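PDB 3ZID: tubulin-like protein CetZ from Methanosaeta thermophila, which binds and probably hydrolyses GTP as a tubulin-like cytoskeletal protein and probably takes part in the control of archaeal cell shape. Local coordinates for residues A[172-180]-A[255-263]. Sequence-based numbering, arbitrary orientation.
Sequences ILVDNQYLK and REVGLLYPA. With GDP (guanosine-5'-diphosphate), chain C.
Pro-262 lies flat against the ring of Tyr-178: its CB sits over the centre of one face, 3.7 Å from the ring centroid, in a CH-pi contact that suits a rigid, apolar pyrrolidine. With CG anti to the backbone N (chi1 -177°), the tyrosine reaches out from helix 176-179 past the proline, the two side chains running in opposite directions, and its far end arrives at the 3-10 segment 256-258. There Tyr-178 OH lies 3.0 Å from Val-257 N, which sits at the ring edge near its plane, but the angle is too poor for a hydrogen bond. A second CH-pi contact joins Leu-173 and Tyr-261, whose side chains run alongside each other. Leu-173 CD1 lies over the centre of the Tyr-261 ring, 3.9 Å from the centroid, and Pro-262 CD covers the opposite face nearer the rim.

Between the two aromatic contacts, Asp-175 N donates an almost straight hydrogen bond (172°) to Leu-260 O at 2.8 Å. Leu-179 CD1 packs 3.5 Å from that same oxygen and 3.9 Å from Leu-260 CD2, adding an apolar cover to the polar link. Asp-175 also serves as N-cap, its short carboxylate able to reach back to a backbone N-H of the first turn: Asp-175 OD1 accepts from Gln-177 N at 3.1 Å, from above the carboxylate plane, while OD2 rests against Pro-262 CD. Further out, Val-174 packs on Val-197 of helix 186-210, and Leu-173 O is hydrogen-bonded to Thr-233 OG1.

Next to the cap, Asn-176 turns to the nucleotide. Its amide suits guanine because it both accepts and donates: Asn-176 OD1 takes a hydrogen bond from GDP N2 at 2.9 Å and its ND2 gives one to GDP N3. The loop between helix 246-252 and strand 270-279 thus packs on the edge strand of the parallel sheet, where strand end and capped helix present the guanine-reading asparagine of the Rossmann-like tubulin/FtsZ GTPase domain.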
# COMPACT_ATOMS: atom_id res chain seq x y z
N ILE A 172 1.90 4.85 -0.63
CA ILE A 172 2.07 4.35 0.72
C ILE A 172 2.43 2.88 0.73
O ILE A 172 1.66 2.03 0.30
CB ILE A 172 0.84 4.57 1.56
CG1 ILE A 172 0.75 6.06 1.93
CG2 ILE A 172 0.94 3.75 2.85
CD1 ILE A 172 -0.65 6.58 2.08
N LEU A 173 3.60 2.58 1.27
CA LEU A 173 4.10 1.21 1.30
C LEU A 173 3.59 0.46 2.52
O LEU A 173 3.70 0.94 3.63
CB LEU A 173 5.63 1.21 1.31
CG LEU A 173 6.33 1.85 0.11
CD1 LEU A 173 7.84 1.87 0.34
CD2 LEU A 173 5.98 1.10 -1.19
N VAL A 174 3.06 -0.74 2.30
CA VAL A 174 2.63 -1.62 3.38
C VAL A 174 3.45 -2.91 3.24
O VAL A 174 3.34 -3.64 2.24
CB VAL A 174 1.12 -1.94 3.27
CG1 VAL A 174 0.64 -2.78 4.47
CG2 VAL A 174 0.30 -0.64 3.14
N ASP A 175 4.29 -3.19 4.23
CA ASP A 175 5.18 -4.35 4.15
C ASP A 175 4.62 -5.55 4.91
O ASP A 175 4.72 -5.61 6.12
CB ASP A 175 6.56 -3.99 4.69
CG ASP A 175 7.58 -5.12 4.50
OD1 ASP A 175 7.25 -6.15 3.86
OD2 ASP A 175 8.74 -4.95 4.94
N ASN A 176 4.03 -6.50 4.18
CA ASN A 176 3.45 -7.68 4.83
C ASN A 176 4.47 -8.40 5.71
O ASN A 176 4.13 -8.92 6.77
CB ASN A 176 2.89 -8.67 3.79
CG ASN A 176 1.43 -8.40 3.43
OD1 ASN A 176 0.79 -7.48 3.96
ND2 ASN A 176 0.90 -9.21 2.51
N GLN A 177 5.73 -8.43 5.27
CA GLN A 177 6.75 -9.18 5.99
C GLN A 177 7.01 -8.58 7.36
O GLN A 177 6.97 -9.28 8.37
CB GLN A 177 8.05 -9.24 5.18
CG GLN A 177 9.13 -10.13 5.79
CD GLN A 177 8.63 -11.55 6.05
OE1 GLN A 177 8.07 -12.19 5.15
NE2 GLN A 177 8.85 -12.05 7.27
N TYR A 178 7.26 -7.28 7.38
CA TYR A 178 7.54 -6.62 8.64
C TYR A 178 6.33 -6.70 9.57
O TYR A 178 6.48 -6.83 10.78
CB TYR A 178 7.90 -5.15 8.37
CG TYR A 178 8.28 -4.42 9.63
CD1 TYR A 178 9.46 -4.72 10.30
CD2 TYR A 178 7.43 -3.45 10.19
CE1 TYR A 178 9.82 -4.06 11.46
CE2 TYR A 178 7.78 -2.79 11.36
CZ TYR A 178 8.97 -3.10 11.99
OH TYR A 178 9.33 -2.46 13.16
N LEU A 179 5.13 -6.69 8.99
CA LEU A 179 3.91 -6.64 9.79
C LEU A 179 3.41 -8.03 10.13
O LEU A 179 2.54 -8.19 10.99
CB LEU A 179 2.83 -5.83 9.08
CG LEU A 179 3.16 -4.35 8.80
CD1 LEU A 179 2.01 -3.65 8.07
CD2 LEU A 179 3.49 -3.61 10.09
N LYS A 180 4.00 -9.04 9.49
CA LYS A 180 3.66 -10.45 9.65
C LYS A 180 3.58 -10.88 11.10
O LYS A 180 4.51 -10.65 11.88
CB LYS A 180 4.70 -11.32 8.95
CG LYS A 180 4.40 -12.82 8.94
CD LYS A 180 5.56 -13.58 8.34
CE LYS A 180 6.75 -13.57 9.33
NZ LYS A 180 7.94 -14.40 8.92
N ARG A 255 8.78 5.27 14.94
CA ARG A 255 9.78 4.24 15.08
C ARG A 255 9.24 3.10 14.24
O ARG A 255 8.02 3.02 14.02
CB ARG A 255 9.94 3.84 16.54
CG ARG A 255 8.64 3.49 17.19
CD ARG A 255 8.81 3.09 18.63
NE ARG A 255 7.57 2.51 19.15
CZ ARG A 255 7.41 2.05 20.39
NH1 ARG A 255 8.42 2.10 21.25
NH2 ARG A 255 6.24 1.54 20.76
N GLU A 256 10.14 2.20 13.83
CA GLU A 256 9.81 1.13 12.88
C GLU A 256 8.56 0.38 13.27
O GLU A 256 7.68 0.14 12.44
CB GLU A 256 10.97 0.13 12.78
CG GLU A 256 12.19 0.61 12.03
CD GLU A 256 13.18 1.35 12.91
OE1 GLU A 256 12.81 1.72 14.06
OE2 GLU A 256 14.35 1.53 12.48
N VAL A 257 8.49 0.01 14.55
CA VAL A 257 7.37 -0.76 15.08
C VAL A 257 6.04 -0.03 14.86
O VAL A 257 4.98 -0.64 14.85
CB VAL A 257 7.61 -1.11 16.56
CG1 VAL A 257 6.49 -1.96 17.13
CG2 VAL A 257 8.93 -1.86 16.67
N GLY A 258 6.09 1.28 14.64
CA GLY A 258 4.90 2.10 14.48
C GLY A 258 4.48 2.28 13.01
O GLY A 258 3.36 2.70 12.72
N LEU A 259 5.41 1.97 12.10
CA LEU A 259 5.25 2.19 10.67
C LEU A 259 4.65 0.97 9.93
O LEU A 259 4.76 -0.15 10.40
CB LEU A 259 6.60 2.55 10.05
CG LEU A 259 7.27 3.79 10.65
CD1 LEU A 259 8.66 3.95 10.05
CD2 LEU A 259 6.45 5.04 10.45
N LEU A 260 4.04 1.19 8.76
CA LEU A 260 3.51 0.08 7.96
C LEU A 260 4.63 -0.56 7.11
O LEU A 260 4.51 -1.69 6.61
CB LEU A 260 2.38 0.57 7.06
CG LEU A 260 1.10 1.02 7.76
CD1 LEU A 260 0.15 1.57 6.74
CD2 LEU A 260 0.44 -0.15 8.50
N TYR A 261 5.73 0.17 7.00
CA TYR A 261 6.90 -0.24 6.27
C TYR A 261 8.07 0.20 7.15
O TYR A 261 8.10 1.34 7.59
CB TYR A 261 6.94 0.47 4.90
CG TYR A 261 8.24 0.28 4.13
CD1 TYR A 261 9.31 1.15 4.31
CD2 TYR A 261 8.40 -0.79 3.24
CE1 TYR A 261 10.50 0.97 3.61
CE2 TYR A 261 9.59 -0.97 2.54
CZ TYR A 261 10.62 -0.09 2.73
OH TYR A 261 11.79 -0.28 2.04
N PRO A 262 9.04 -0.69 7.40
CA PRO A 262 10.11 -0.44 8.38
C PRO A 262 11.19 0.56 7.94
O PRO A 262 12.36 0.20 7.89
CB PRO A 262 10.76 -1.82 8.56
CG PRO A 262 10.53 -2.51 7.27
CD PRO A 262 9.17 -2.03 6.79
N ALA A 263 10.80 1.79 7.64
CA ALA A 263 11.78 2.85 7.38
C ALA A 263 12.51 3.22 8.68
O ALA A 263 11.95 3.16 9.77
CB ALA A 263 11.12 4.07 6.78
PB GDP C . -4.81 -10.57 -6.92
O1B GDP C . -4.53 -9.09 -7.08
O2B GDP C . -6.24 -10.77 -6.45
O3B GDP C . -4.59 -11.25 -8.26
O3A GDP C . -3.77 -11.21 -5.89
PA GDP C . -3.69 -10.79 -4.34
O1A GDP C . -4.20 -11.88 -3.47
O2A GDP C . -4.34 -9.46 -4.04
O5' GDP C . -2.12 -10.60 -4.21
C5' GDP C . -1.38 -11.54 -3.43
C4' GDP C . -0.46 -10.74 -2.51
O4' GDP C . -1.28 -10.01 -1.60
C3' GDP C . 0.36 -11.70 -1.69
O3' GDP C . 1.55 -11.01 -1.33
C2' GDP C . -0.51 -11.92 -0.48
O2' GDP C . 0.30 -12.26 0.64
C1' GDP C . -1.13 -10.55 -0.29
N9 GDP C . -2.47 -10.55 0.29
C8 GDP C . -3.55 -11.23 -0.14
N7 GDP C . -4.64 -10.92 0.61
C5 GDP C . -4.24 -10.02 1.53
C6 GDP C . -4.87 -9.27 2.62
O6 GDP C . -6.07 -9.43 2.88
N1 GDP C . -4.11 -8.42 3.32
C2 GDP C . -2.81 -8.24 3.07
N2 GDP C . -2.13 -7.37 3.84
N3 GDP C . -2.14 -8.89 2.08
C4 GDP C . -2.81 -9.77 1.30